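MarR-family transcriptional regulator (PDB 6PCO) probably acts as a DNA-binding transcription factor, regulating biofilm formation in Bordetella under the control of 6-hydroxynicotinic acid. Local coordinates at residues 64-69 with 157-162; 72-77 with 150-155; 81-86 with 113-118. All coordinates share one frame; numbering follows the deposited sequence.

Helix 55-73, near the start of the modelled chain, and the loop leaving it meet helix 143-164 at two places. Contact 1 (64-69 with 157-162) closes the outermost loop, and contact 2 (72-77 with 150-155) lies within it, where the first helix ends; their centres are 11 Å apart, the first partner advancing along the chain as the second goes back. Contact 3 (81-86 with 113-118) closes a short loop that falls within both, so the three nest without crossing. Contacts 1 and 2 thus bring the N-terminal helix against the long helix that follows the two strands, while contact 3 packs helix 81-93 on helix 109-121. Met-152 and Phe-84 touch between contacts 2 and 3.

Contact 1. Residues 64-69 with 157-162; sequences QRHVAI and EQITQS. With BU1 (1,4-butanediol), chain E.
The guanidinium of Arg-65 and the ring of His-66 are the flat groups that meet segment 157-162. CD1 of Ile-69, one turn on, lies over one guanidinium face, while Arg-65 NH2 reaches the backbone O of Ser-162 at 2.9 Å. That hydrogen bond is bent, with an N-H...O angle of 130° and the acceptor 31° out of the guanidinium plane; NH1 has a further bond to the O of Thr-163, so the arginine grips two successive carbonyls.

At the edge of the His-66 ring, NE2 and O6 of the bound butanediol share a nearly straight hydrogen bond of 2.9 Å. ND1 bonds to Thr-163 OG1, which should fix the rotation of the ring. Its CE1 also meets CG2 of Ile-159 at 3.6 Å. The same methyl faces Ile-69 CG2 at 3.9 Å, the two isoleucine side chains lying alongside each other and pointing opposite ways.

The diol is also hydrogen-bonded to Arg-60 and Gly-56 of the second subunit, placing the pocket at the dimer interface. The helix segments run 142° apart, closer to antiparallel than to perpendicular, and join helix 55-73 to helix 143-164.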
ATOM      1  N   GLN A  64       2.828  -5.660  -0.676  1.00 68.72           N
ATOM      2  CA  GLN A  64       2.530  -6.775   0.266  1.00 66.33           C
ATOM      3  C   GLN A  64       3.844  -7.480   0.632  1.00 68.36           C
ATOM      4  O   GLN A  64       4.124  -7.721   1.806  1.00 75.08           O
ATOM      5  CB  GLN A  64       1.609  -7.864  -0.300  1.00 69.45           C
ATOM      6  CG  GLN A  64       0.284  -7.387  -0.871  1.00 84.00           C
ATOM      7  CD  GLN A  64      -0.802  -7.145   0.147  1.00 91.69           C
ATOM      8  OE1 GLN A  64      -0.694  -7.534   1.308  1.00108.17           O
ATOM      9  NE2 GLN A  64      -1.881  -6.520  -0.304  1.00 75.23           N
ATOM     10  N   ARG A  65       4.631  -7.847  -0.386  1.00 63.01           N
ATOM     11  CA  ARG A  65       5.887  -8.571  -0.170  1.00 59.92           C
ATOM     12  C   ARG A  65       6.797  -7.782   0.789  1.00 55.27           C
ATOM     13  O   ARG A  65       7.359  -8.331   1.746  1.00 57.85           O
ATOM     14  CB  ARG A  65       6.599  -8.839  -1.496  1.00 59.09           C
ATOM     15  CG  ARG A  65       7.883  -9.637  -1.317  1.00 63.90           C
ATOM     16  CD  ARG A  65       8.524 -10.074  -2.615  1.00 64.06           C
ATOM     17  NE  ARG A  65       9.935 -10.346  -2.387  1.00 67.38           N
ATOM     18  CZ  ARG A  65      10.881  -9.414  -2.342  1.00 70.18           C
ATOM     19  NH1 ARG A  65      10.556  -8.128  -2.320  1.00 73.77           N
ATOM     20  NH2 ARG A  65      12.150  -9.778  -2.336  1.00 57.81           N
ATOM     21  N   HIS A  66       6.927  -6.485   0.534  1.00 47.00           N
ATOM     22  CA  HIS A  66       7.744  -5.626   1.357  1.00 56.07           C
ATOM     23  C   HIS A  66       7.249  -5.639   2.810  1.00 60.18           C
ATOM     24  O   HIS A  66       8.058  -5.739   3.745  1.00 66.51           O
ATOM     25  CB  HIS A  66       7.808  -4.208   0.777  1.00 56.43           C
ATOM     26  CG  HIS A  66       8.362  -3.233   1.742  1.00 56.12           C
ATOM     27  ND1 HIS A  66       9.703  -3.207   2.053  1.00 63.36           N
ATOM     28  CD2 HIS A  66       7.767  -2.280   2.492  1.00 59.89           C
ATOM     29  CE1 HIS A  66       9.924  -2.256   2.947  1.00 64.17           C
ATOM     30  NE2 HIS A  66       8.749  -1.664   3.235  1.00 57.10           N
ATOM     31  N   VAL A  67       5.931  -5.548   3.015  1.00 64.30           N
ATOM     32  CA  VAL A  67       5.388  -5.441   4.383  1.00 67.35           C
ATOM     33  C   VAL A  67       5.601  -6.771   5.126  1.00 57.75           C
ATOM     34  O   VAL A  67       5.964  -6.765   6.300  1.00 62.25           O
ATOM     35  CB  VAL A  67       3.914  -4.988   4.399  1.00 71.62           C
ATOM     36  CG1 VAL A  67       3.266  -5.216   5.754  1.00 69.71           C
ATOM     37  CG2 VAL A  67       3.782  -3.523   4.005  1.00 71.44           C
ATOM     38  N   ALA A  68       5.387  -7.900   4.444  1.00 53.45           N
ATOM     39  CA  ALA A  68       5.722  -9.210   5.010  1.00 56.38           C
ATOM     40  C   ALA A  68       7.207  -9.244   5.403  1.00 59.52           C
ATOM     41  O   ALA A  68       7.543  -9.645   6.510  1.00 58.12           O
ATOM     42  CB  ALA A  68       5.383 -10.315   4.036  1.00 53.64           C
ATOM     43  N   ILE A  69       8.091  -8.818   4.492  1.00 56.81           N
ATOM     44  CA  ILE A  69       9.492  -8.808   4.794  1.00 55.84           C
ATOM     45  C   ILE A  69       9.708  -7.939   6.037  1.00 56.97           C
ATOM     46  O   ILE A  69      10.437  -8.327   6.948  1.00 69.44           O
ATOM     47  CB  ILE A  69      10.324  -8.322   3.596  1.00 56.24           C
ATOM     48  CG1 ILE A  69      10.444  -9.407   2.533  1.00 56.33           C
ATOM     49  CG2 ILE A  69      11.696  -7.827   4.038  1.00 59.12           C
ATOM     50  CD1 ILE A  69      10.811  -8.873   1.166  1.00 64.56           C
ATOM     51  N   GLU A 157      17.706  -1.556   7.097  1.00 59.29           N
ATOM     52  CA  GLU A 157      18.677  -1.660   5.995  1.00 62.73           C
ATOM     53  C   GLU A 157      18.594  -3.068   5.409  1.00 56.10           C
ATOM     54  O   GLU A 157      18.524  -3.239   4.212  1.00 65.41           O
ATOM     55  CB  GLU A 157      20.093  -1.295   6.459  1.00 68.58           C
ATOM     56  CG  GLU A 157      20.433   0.181   6.265  1.00 77.95           C
ATOM     57  CD  GLU A 157      21.462   0.803   7.210  1.00 91.34           C
ATOM     58  OE1 GLU A 157      22.279   0.049   7.791  1.00 89.67           O
ATOM     59  OE2 GLU A 157      21.442   2.058   7.372  1.00 92.84           O
ATOM     60  N   GLN A 158      18.565  -4.065   6.286  1.00 60.04           N
ATOM     61  CA  GLN A 158      18.346  -5.452   5.897  1.00 61.99           C
ATOM     62  C   GLN A 158      17.020  -5.573   5.130  1.00 61.31           C
ATOM     63  O   GLN A 158      16.985  -6.053   4.007  1.00 59.01           O
ATOM     64  CB  GLN A 158      18.359  -6.321   7.152  1.00 69.75           C
ATOM     65  CG  GLN A 158      18.872  -7.727   6.908  1.00 85.92           C
ATOM     66  CD  GLN A 158      18.765  -8.532   8.180  1.00100.93           C
ATOM     67  OE1 GLN A 158      19.478  -8.287   9.156  1.00108.02           O
ATOM     68  NE2 GLN A 158      17.836  -9.478   8.188  1.00 97.93           N
ATOM     69  N   ILE A 159      15.925  -5.082   5.720  1.00 59.40           N
ATOM     70  CA  ILE A 159      14.628  -5.106   5.044  1.00 60.73           C
ATOM     71  C   ILE A 159      14.771  -4.585   3.605  1.00 56.97           C
ATOM     72  O   ILE A 159      14.309  -5.238   2.653  1.00 57.43           O
ATOM     73  CB  ILE A 159      13.561  -4.333   5.837  1.00 59.38           C
ATOM     74  CG1 ILE A 159      13.192  -5.081   7.119  1.00 56.36           C
ATOM     75  CG2 ILE A 159      12.331  -4.064   4.974  1.00 56.23           C
ATOM     76  CD1 ILE A 159      12.542  -4.229   8.173  1.00 56.62           C
ATOM     77  N   THR A 160      15.384  -3.410   3.445  1.00 54.90           N
ATOM     78  CA  THR A 160      15.614  -2.837   2.107  1.00 56.37           C
ATOM     79  C   THR A 160      16.314  -3.868   1.211  1.00 57.78           C
ATOM     80  O   THR A 160      15.856  -4.102   0.088  1.00 56.80           O
ATOM     81  CB  THR A 160      16.439  -1.551   2.165  1.00 54.89           C
ATOM     82  OG1 THR A 160      15.651  -0.549   2.799  1.00 60.23           O
ATOM     83  CG2 THR A 160      16.863  -1.051   0.806  1.00 57.22           C
ATOM     84  N   GLN A 161      17.398  -4.475   1.719  1.00 53.34           N
ATOM     85  CA  GLN A 161      18.164  -5.480   0.975  1.00 57.32           C
ATOM     86  C   GLN A 161      17.256  -6.640   0.551  1.00 57.28           C
ATOM     87  O   GLN A 161      17.224  -6.997  -0.630  1.00 76.60           O
ATOM     88  CB  GLN A 161      19.345  -6.012   1.787  1.00 59.83           C
ATOM     89  CG  GLN A 161      20.475  -5.008   1.979  1.00 62.75           C
ATOM     90  CD  GLN A 161      20.892  -4.351   0.685  1.00 72.14           C
ATOM     91  OE1 GLN A 161      21.265  -5.010  -0.289  1.00 77.13           O
ATOM     92  NE2 GLN A 161      20.797  -3.030   0.653  1.00 83.92           N
ATOM     93  N   SER A 162      16.503  -7.200   1.500  1.00 58.87           N
ATOM     94  CA  SER A 162      15.572  -8.310   1.217  1.00 59.75           C
ATOM     95  C   SER A 162      14.563  -7.898   0.143  1.00 63.71           C
ATOM     96  O   SER A 162      14.315  -8.660  -0.781  1.00 68.81           O
ATOM     97  CB  SER A 162      14.859  -8.772   2.444  1.00 60.09           C
ATOM     98  OG  SER A 162      15.770  -9.354   3.356  1.00 71.68           O
TER
HETATM   99  C1  BU1 E 201      12.834  -0.263   3.388  1.00 86.49           C
HETATM  100  C2  BU1 E 201      11.753   0.793   3.683  1.00 92.57           C
HETATM  101  C3  BU1 E 201      10.994   0.570   4.993  1.00 94.14           C
HETATM  102  C4  BU1 E 201       9.745   1.469   5.014  1.00 97.04           C
HETATM  103  O5  BU1 E 201      12.994  -0.536   1.964  1.00 63.93           O
HETATM  104  O6  BU1 E 201       8.502   0.766   4.769  1.00 79.30           O

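Contact 2. Residues 72-77 with 150-155; sequences QTIPDS and EEMVPF
Pro-75 sets the CG-CD edge of its ring on one face of Phe-155 in a CH-pi contact: CG stands 3.3 Å from the centroid of the Phe-155 ring, only 10° off the ring normal and therefore almost above its middle. CD of the proline lies over the CG and CD1 side of the same ring. The second half of this first shell is Met-152. Its sulfur touches Ile-74 CD1 at 3.5 Å and Pro-75 CD at 3.7 Å, so that one thioether spans two consecutive residues. The methionine and isoleucine side chains cross at about a right angle, and Met-152 CE continues along the proline, 3.9 Å from Pro-75 CG.

Torsions account for the meeting. In Ile-74, CG1 stands anti to the backbone N (chi1 -159°), which carries the CD1 branch across to the sulfur, and Met-152 is bent at both chi2 and chi3 to bring SD and CE against the proline. Around the edge of the Phe-155 ring lie the backbone O atoms of Glu-151 and Met-152, part of its own helix, which is kinked here, where Pro-154 has no N-H to give and the N of Phe-155 also makes no bond to the preceding turn.

Farther out, the loop is held by polar groups. Asp-76 OD2 forms a salt bridge with Arg-122, and OD1 accepts the N-H of Lys-78 in an Asx turn. Thr-73 OG1, on the last turn of the helix, bonds back to Ile-69 O.

The whole is a helix end running into a proline-containing loop that packs on a long helix, at the point where the MarR fold passes from its N-terminal helix toward the winged-helix part.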
ATOM      1  N   GLN A  72       8.538  -9.791   9.267  1.00 65.98           N
ATOM      2  CA  GLN A  72       9.386 -10.924   9.541  1.00 73.26           C
ATOM      3  C   GLN A  72      10.728 -10.472  10.152  1.00 72.92           C
ATOM      4  O   GLN A  72      11.190 -11.085  11.096  1.00 82.87           O
ATOM      5  CB  GLN A  72       9.567 -11.752   8.267  1.00 72.91           C
ATOM      6  CG  GLN A  72       8.308 -12.514   7.870  1.00 81.39           C
ATOM      7  CD  GLN A  72       8.580 -13.540   6.797  1.00 89.86           C
ATOM      8  OE1 GLN A  72       9.492 -14.354   6.917  1.00 97.56           O
ATOM      9  NE2 GLN A  72       7.787 -13.512   5.735  1.00 86.08           N
ATOM     10  N   THR A  73      11.336  -9.391   9.650  1.00 71.57           N
ATOM     11  CA  THR A  73      12.719  -9.024  10.059  1.00 77.29           C
ATOM     12  C   THR A  73      12.759  -7.984  11.204  1.00 68.88           C
ATOM     13  O   THR A  73      13.750  -7.928  11.920  1.00 68.17           O
ATOM     14  CB  THR A  73      13.565  -8.617   8.843  1.00 70.73           C
ATOM     15  OG1 THR A  73      12.987  -7.496   8.196  1.00 84.43           O
ATOM     16  CG2 THR A  73      13.637  -9.708   7.803  1.00 81.01           C
ATOM     17  N   ILE A  74      11.721  -7.166  11.402  1.00 61.64           N
ATOM     18  CA  ILE A  74      11.779  -6.148  12.466  1.00 74.15           C
ATOM     19  C   ILE A  74      11.715  -6.841  13.831  1.00 68.37           C
ATOM     20  O   ILE A  74      10.817  -7.641  14.064  1.00 73.86           O
ATOM     21  CB  ILE A  74      10.689  -5.062  12.301  1.00 81.42           C
ATOM     22  CG1 ILE A  74      11.073  -3.787  13.054  1.00 81.66           C
ATOM     23  CG2 ILE A  74       9.295  -5.547  12.695  1.00 83.93           C
ATOM     24  CD1 ILE A  74      12.087  -2.937  12.322  1.00 80.44           C
ATOM     25  N   PRO A  75      12.677  -6.585  14.752  1.00 74.77           N
ATOM     26  CA  PRO A  75      12.671  -7.179  16.097  1.00 80.04           C
ATOM     27  C   PRO A  75      11.435  -6.838  16.948  1.00 82.54           C
ATOM     28  O   PRO A  75      10.736  -7.741  17.420  1.00 84.97           O
ATOM     29  CB  PRO A  75      13.910  -6.579  16.792  1.00 81.99           C
ATOM     30  CG  PRO A  75      14.802  -6.093  15.668  1.00 79.81           C
ATOM     31  CD  PRO A  75      13.868  -5.751  14.526  1.00 80.38           C
ATOM     32  N   ASP A  76      11.190  -5.531  17.129  1.00 87.38           N
ATOM     33  CA  ASP A  76      10.014  -5.008  17.818  1.00 81.35           C
ATOM     34  C   ASP A  76       8.765  -5.305  16.982  1.00 84.28           C
ATOM     35  O   ASP A  76       8.501  -4.643  15.973  1.00 96.00           O
ATOM     36  CB  ASP A  76      10.118  -3.504  18.077  1.00 72.91           C
ATOM     37  CG  ASP A  76       8.918  -2.951  18.829  1.00 76.58           C
ATOM     38  OD1 ASP A  76       7.858  -3.608  18.825  1.00 87.42           O
ATOM     39  OD2 ASP A  76       9.050  -1.878  19.426  1.00 81.42           O
ATOM     40  N   SER A  77       7.983  -6.284  17.443  1.00 88.31           N
ATOM     41  CA  SER A  77       6.861  -6.824  16.687  1.00 92.69           C
ATOM     42  C   SER A  77       5.624  -5.912  16.798  1.00 83.74           C
ATOM     43  O   SER A  77       4.698  -6.056  16.005  1.00 76.04           O
ATOM     44  CB  SER A  77       6.579  -8.243  17.122  1.00 98.51           C
ATOM     45  OG  SER A  77       7.767  -9.029  17.058  1.00106.73           O
ATOM     46  N   GLU A 150      17.102   4.485  16.123  1.00 65.93           N
ATOM     47  CA  GLU A 150      18.513   4.141  15.976  1.00 69.36           C
ATOM     48  C   GLU A 150      18.700   2.613  16.069  1.00 69.13           C
ATOM     49  O   GLU A 150      19.380   2.044  15.227  1.00 64.15           O
ATOM     50  CB  GLU A 150      19.358   4.913  16.995  1.00 80.47           C
ATOM     51  CG  GLU A 150      19.497   6.410  16.681  1.00 96.20           C
ATOM     52  CD  GLU A 150      19.871   6.793  15.247  1.00111.40           C
ATOM     53  OE1 GLU A 150      20.908   6.298  14.737  1.00108.43           O
ATOM     54  OE2 GLU A 150      19.125   7.591  14.626  1.00115.85           O
ATOM     55  N   GLU A 151      18.059   1.952  17.049  1.00 63.70           N
ATOM     56  CA  GLU A 151      18.058   0.489  17.174  1.00 60.64           C
ATOM     57  C   GLU A 151      17.568  -0.225  15.899  1.00 68.44           C
ATOM     58  O   GLU A 151      18.060  -1.320  15.564  1.00 70.94           O
ATOM     59  CB  GLU A 151      17.160   0.026  18.319  1.00 69.75           C
ATOM     60  CG  GLU A 151      17.704   0.313  19.703  1.00 77.16           C
ATOM     61  CD  GLU A 151      19.132  -0.142  19.899  1.00 81.59           C
ATOM     62  OE1 GLU A 151      19.411  -1.321  19.579  1.00 76.05           O
ATOM     63  OE2 GLU A 151      19.967   0.693  20.339  1.00 97.71           O
ATOM     64  N   MET A 152      16.582   0.348  15.194  1.00 70.80           N
ATOM     65  CA  MET A 152      15.928  -0.367  14.087  1.00 67.78           C
ATOM     66  C   MET A 152      16.655  -0.150  12.746  1.00 69.81           C
ATOM     67  O   MET A 152      16.366  -0.855  11.762  1.00 68.68           O
ATOM     68  CB  MET A 152      14.463   0.053  13.969  1.00 63.34           C
ATOM     69  CG  MET A 152      13.607  -0.394  15.147  1.00 69.04           C
ATOM     70  SD  MET A 152      13.538  -2.185  15.460  1.00 81.41           S
ATOM     71  CE  MET A 152      14.654  -2.350  16.852  1.00 76.81           C
ATOM     72  N   VAL A 153      17.638   0.759  12.710  1.00 69.46           N
ATOM     73  CA  VAL A 153      18.247   1.201  11.443  1.00 67.30           C
ATOM     74  C   VAL A 153      18.898   0.029  10.710  1.00 62.87           C
ATOM     75  O   VAL A 153      18.631  -0.157   9.527  1.00 63.41           O
ATOM     76  CB  VAL A 153      19.224   2.370  11.648  1.00 62.88           C
ATOM     77  CG1 VAL A 153      19.997   2.680  10.384  1.00 65.79           C
ATOM     78  CG2 VAL A 153      18.487   3.608  12.119  1.00 71.67           C
ATOM     79  N   PRO A 154      19.802  -0.749  11.349  1.00 57.87           N
ATOM     80  CA  PRO A 154      20.331  -1.980  10.757  1.00 58.91           C
ATOM     81  C   PRO A 154      19.284  -2.899  10.111  1.00 59.08           C
ATOM     82  O   PRO A 154      19.472  -3.399   9.020  1.00 66.67           O
ATOM     83  CB  PRO A 154      20.918  -2.700  11.980  1.00 56.83           C
ATOM     84  CG  PRO A 154      21.407  -1.586  12.850  1.00 53.76           C
ATOM     85  CD  PRO A 154      20.425  -0.450  12.646  1.00 55.09           C
ATOM     86  N   PHE A 155      18.180  -3.101  10.823  1.00 61.46           N
ATOM     87  CA  PHE A 155      17.133  -4.001  10.419  1.00 61.02           C
ATOM     88  C   PHE A 155      16.416  -3.411   9.203  1.00 59.22           C
ATOM     89  O   PHE A 155      16.148  -4.099   8.226  1.00 58.42           O
ATOM     90  CB  PHE A 155      16.194  -4.237  11.604  1.00 60.90           C
ATOM     91  CG  PHE A 155      16.880  -4.869  12.789  1.00 61.24           C
ATOM     92  CD1 PHE A 155      17.018  -6.243  12.883  1.00 59.85           C
ATOM     93  CD2 PHE A 155      17.406  -4.085  13.807  1.00 67.86           C
ATOM     94  CE1 PHE A 155      17.647  -6.818  13.976  1.00 59.70           C
ATOM     95  CE2 PHE A 155      18.021  -4.663  14.910  1.00 61.69           C
ATOM     96  CZ  PHE A 155      18.143  -6.029  14.989  1.00 61.41           C
TER

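Contact 3. Residues 81-86 with 113-118; sequences AAQFVV and RGVIER
Val-115 and Val-86 meet end on, methyl to methyl, and the rest of the contact is arranged round that meeting. CG1 of Val-115 comes to 3.5 Å from CG2 of Val-86. With chi1 at 165° this CG1 branch is anti to the backbone N of Val-115, and it also lies 3.8 Å from Gln-83 CA. The other branch, CG2, turns to Ala-82, whose CB is 4.0 Å away. The two methyls of Val-115 thus have different neighbours on the facing helix: CG1 meets Val-86 and the CA and CG of Gln-83, while CG2 lies by Ala-82 CB and the backbone N of Gln-83. The valine contributes the largest share of the surface buried here.

Gln-83 behaves as two parts. Its aliphatic beginning crosses Val-115 at a slant, CG approaching CG1, whereas its extended end reaches Arg-118. There the amide and guanidinium planes stand 84° apart, nearly perpendicular, and NE2 of Gln-83 comes up in the guanidinium plane, at the edge of the group. The separations, 3.7 Å from NE2 to Arg-118 CD and 3.8 Å to its NH1, describe packing, since both nitrogens are donors and no hydrogen bond joins them. The long arginine chain, extended from CG to NE, lies at the exposed border of a largely apolar contact and also touches Thr-80, whose OG1 bonds to the N of Gln-83 at the start of that helix.

The segments cross at 81°, with axes 9.6 Å apart, so a few side chains make the whole contact. Away from it, Phe-84 packs on Phe-70 of helix 55-73 and on Ala-156 of helix 143-164, while Val-85 touches butanediol and Arg-60 of the second subunit. Helix 81-93 thus lies between these helices and helix 109-121, which by its place just before the strands 125-129 and 137-141 corresponds to the recognition helix of the MarR winged-helix fold.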
ATOM      1  N   ALA A  81       5.317  -0.816   9.756  1.00 53.55           N
ATOM      2  CA  ALA A  81       6.034  -0.095   8.688  1.00 59.98           C
ATOM      3  C   ALA A  81       5.682   1.398   8.706  1.00 54.70           C
ATOM      4  O   ALA A  81       6.570   2.251   8.640  1.00 60.53           O
ATOM      5  CB  ALA A  81       5.731  -0.714   7.347  1.00 61.99           C
ATOM      6  N   ALA A  82       4.395   1.707   8.844  1.00 57.60           N
ATOM      7  CA  ALA A  82       3.926   3.105   8.912  1.00 61.34           C
ATOM      8  C   ALA A  82       4.451   3.778  10.192  1.00 59.50           C
ATOM      9  O   ALA A  82       4.961   4.888  10.169  1.00 63.38           O
ATOM     10  CB  ALA A  82       2.420   3.153   8.812  1.00 55.94           C
ATOM     11  N   GLN A  83       4.328   3.089  11.321  1.00 59.14           N
ATOM     12  CA  GLN A  83       4.827   3.602  12.573  1.00 58.96           C
ATOM     13  C   GLN A  83       6.318   3.966  12.427  1.00 63.63           C
ATOM     14  O   GLN A  83       6.775   5.046  12.880  1.00 57.60           O
ATOM     15  CB  GLN A  83       4.642   2.559  13.675  1.00 58.63           C
ATOM     16  CG  GLN A  83       3.307   2.632  14.386  1.00 59.07           C
ATOM     17  CD  GLN A  83       3.080   1.415  15.245  1.00 61.24           C
ATOM     18  OE1 GLN A  83       3.890   1.069  16.108  1.00 73.02           O
ATOM     19  NE2 GLN A  83       1.969   0.742  14.995  1.00 67.65           N
ATOM     20  N   PHE A  84       7.085   3.056  11.817  1.00 55.82           N
ATOM     21  CA  PHE A  84       8.532   3.208  11.756  1.00 60.70           C
ATOM     22  C   PHE A  84       8.861   4.467  10.938  1.00 62.44           C
ATOM     23  O   PHE A  84       9.609   5.345  11.366  1.00 62.14           O
ATOM     24  CB  PHE A  84       9.188   1.937  11.204  1.00 55.60           C
ATOM     25  CG  PHE A  84      10.653   2.094  10.904  1.00 53.09           C
ATOM     26  CD1 PHE A  84      11.570   2.211  11.929  1.00 56.26           C
ATOM     27  CD2 PHE A  84      11.107   2.187   9.602  1.00 54.35           C
ATOM     28  CE1 PHE A  84      12.918   2.384  11.658  1.00 50.88           C
ATOM     29  CE2 PHE A  84      12.451   2.360   9.335  1.00 56.18           C
ATOM     30  CZ  PHE A  84      13.354   2.461  10.366  1.00 52.06           C
ATOM     31  N   VAL A  85       8.262   4.550   9.754  1.00 63.09           N
ATOM     32  CA  VAL A  85       8.452   5.665   8.854  1.00 63.61           C
ATOM     33  C   VAL A  85       8.117   6.993   9.557  1.00 59.44           C
ATOM     34  O   VAL A  85       8.878   7.950   9.447  1.00 61.57           O
ATOM     35  CB  VAL A  85       7.620   5.451   7.576  1.00 63.25           C
ATOM     36  CG1 VAL A  85       7.425   6.740   6.797  1.00 64.89           C
ATOM     37  CG2 VAL A  85       8.280   4.395   6.706  1.00 72.28           C
ATOM     38  N   VAL A  86       6.975   7.070  10.247  1.00 50.66           N
ATOM     39  CA  VAL A  86       6.630   8.289  10.944  1.00 51.80           C
ATOM     40  C   VAL A  86       7.771   8.649  11.895  1.00 51.95           C
ATOM     41  O   VAL A  86       8.159   9.794  11.971  1.00 56.51           O
ATOM     42  CB  VAL A  86       5.305   8.187  11.713  1.00 52.20           C
ATOM     43  CG1 VAL A  86       5.125   9.358  12.653  1.00 55.35           C
ATOM     44  CG2 VAL A  86       4.118   8.084  10.785  1.00 57.33           C
ATOM     45  N   ARG A 113      -2.775   9.858  12.027  1.00 64.89           N
ATOM     46  CA  ARG A 113      -3.350  10.112  13.370  1.00 67.83           C
ATOM     47  C   ARG A 113      -3.330   8.802  14.164  1.00 60.37           C
ATOM     48  O   ARG A 113      -3.113   8.780  15.390  1.00 57.70           O
ATOM     49  CB  ARG A 113      -4.760  10.708  13.292  1.00 73.15           C
ATOM     50  CG  ARG A 113      -5.796   9.757  12.720  1.00 99.83           C
ATOM     51  CD  ARG A 113      -7.198  10.319  12.563  1.00114.02           C
ATOM     52  NE  ARG A 113      -8.059   9.309  11.960  1.00115.43           N
ATOM     53  CZ  ARG A 113      -8.359   8.137  12.531  1.00106.59           C
ATOM     54  NH1 ARG A 113      -7.953   7.855  13.773  1.00107.45           N
ATOM     55  NH2 ARG A 113      -9.030   7.237  11.835  1.00103.73           N
ATOM     56  N   GLY A 114      -3.549   7.696  13.449  1.00 53.98           N
ATOM     57  CA  GLY A 114      -3.579   6.402  14.062  1.00 55.71           C
ATOM     58  C   GLY A 114      -2.211   6.022  14.585  1.00 59.16           C
ATOM     59  O   GLY A 114      -2.071   5.603  15.728  1.00 54.27           O
ATOM     60  N   VAL A 115      -1.192   6.198  13.732  1.00 66.06           N
ATOM     61  CA  VAL A 115       0.203   6.023  14.143  1.00 61.41           C
ATOM     62  C   VAL A 115       0.508   6.895  15.367  1.00 55.01           C
ATOM     63  O   VAL A 115       1.048   6.417  16.362  1.00 52.74           O
ATOM     64  CB  VAL A 115       1.181   6.352  13.011  1.00 60.33           C
ATOM     65  CG1 VAL A 115       2.587   6.507  13.566  1.00 59.07           C
ATOM     66  CG2 VAL A 115       1.126   5.308  11.896  1.00 58.05           C
ATOM     67  N   ILE A 116       0.175   8.177  15.295  1.00 51.86           N
ATOM     68  CA  ILE A 116       0.590   9.055  16.347  1.00 59.86           C
ATOM     69  C   ILE A 116      -0.022   8.573  17.662  1.00 61.86           C
ATOM     70  O   ILE A 116       0.668   8.524  18.675  1.00 62.53           O
ATOM     71  CB  ILE A 116       0.264  10.525  16.032  1.00 61.35           C
ATOM     72  CG1 ILE A 116       1.159  11.025  14.901  1.00 60.64           C
ATOM     73  CG2 ILE A 116       0.401  11.388  17.275  1.00 60.83           C
ATOM     74  CD1 ILE A 116       0.851  12.417  14.479  1.00 67.85           C
ATOM     75  N   GLU A 117      -1.309   8.209  17.613  1.00 71.96           N
ATOM     76  CA  GLU A 117      -2.066   7.794  18.789  1.00 70.49           C
ATOM     77  C   GLU A 117      -1.386   6.553  19.392  1.00 66.79           C
ATOM     78  O   GLU A 117      -1.100   6.519  20.594  1.00 72.97           O
ATOM     79  CB  GLU A 117      -3.543   7.580  18.425  1.00 81.54           C
ATOM     80  CG  GLU A 117      -4.383   8.862  18.437  1.00 89.03           C
ATOM     81  CD  GLU A 117      -5.675   8.819  17.626  1.00 96.70           C
ATOM     82  OE1 GLU A 117      -6.280   7.721  17.517  1.00121.91           O
ATOM     83  OE2 GLU A 117      -6.072   9.871  17.078  1.00 92.20           O
ATOM     84  N   ARG A 118      -1.055   5.566  18.547  1.00 64.94           N
ATOM     85  CA  ARG A 118      -0.341   4.349  18.995  1.00 62.69           C
ATOM     86  C   ARG A 118       1.030   4.717  19.599  1.00 61.43           C
ATOM     87  O   ARG A 118       1.344   4.284  20.699  1.00 64.82           O
ATOM     88  CB  ARG A 118      -0.230   3.335  17.850  1.00 59.62           C
ATOM     89  CG  ARG A 118      -1.545   2.668  17.470  1.00 59.63           C
ATOM     90  CD  ARG A 118      -1.388   1.647  16.357  1.00 60.58           C
ATOM     91  NE  ARG A 118      -2.628   0.998  15.937  1.00 56.70           N
ATOM     92  CZ  ARG A 118      -2.684  -0.044  15.111  1.00 56.31           C
ATOM     93  NH1 ARG A 118      -1.581  -0.508  14.550  1.00 57.84           N
ATOM     94  NH2 ARG A 118      -3.837  -0.641  14.867  1.00 54.47           N
TER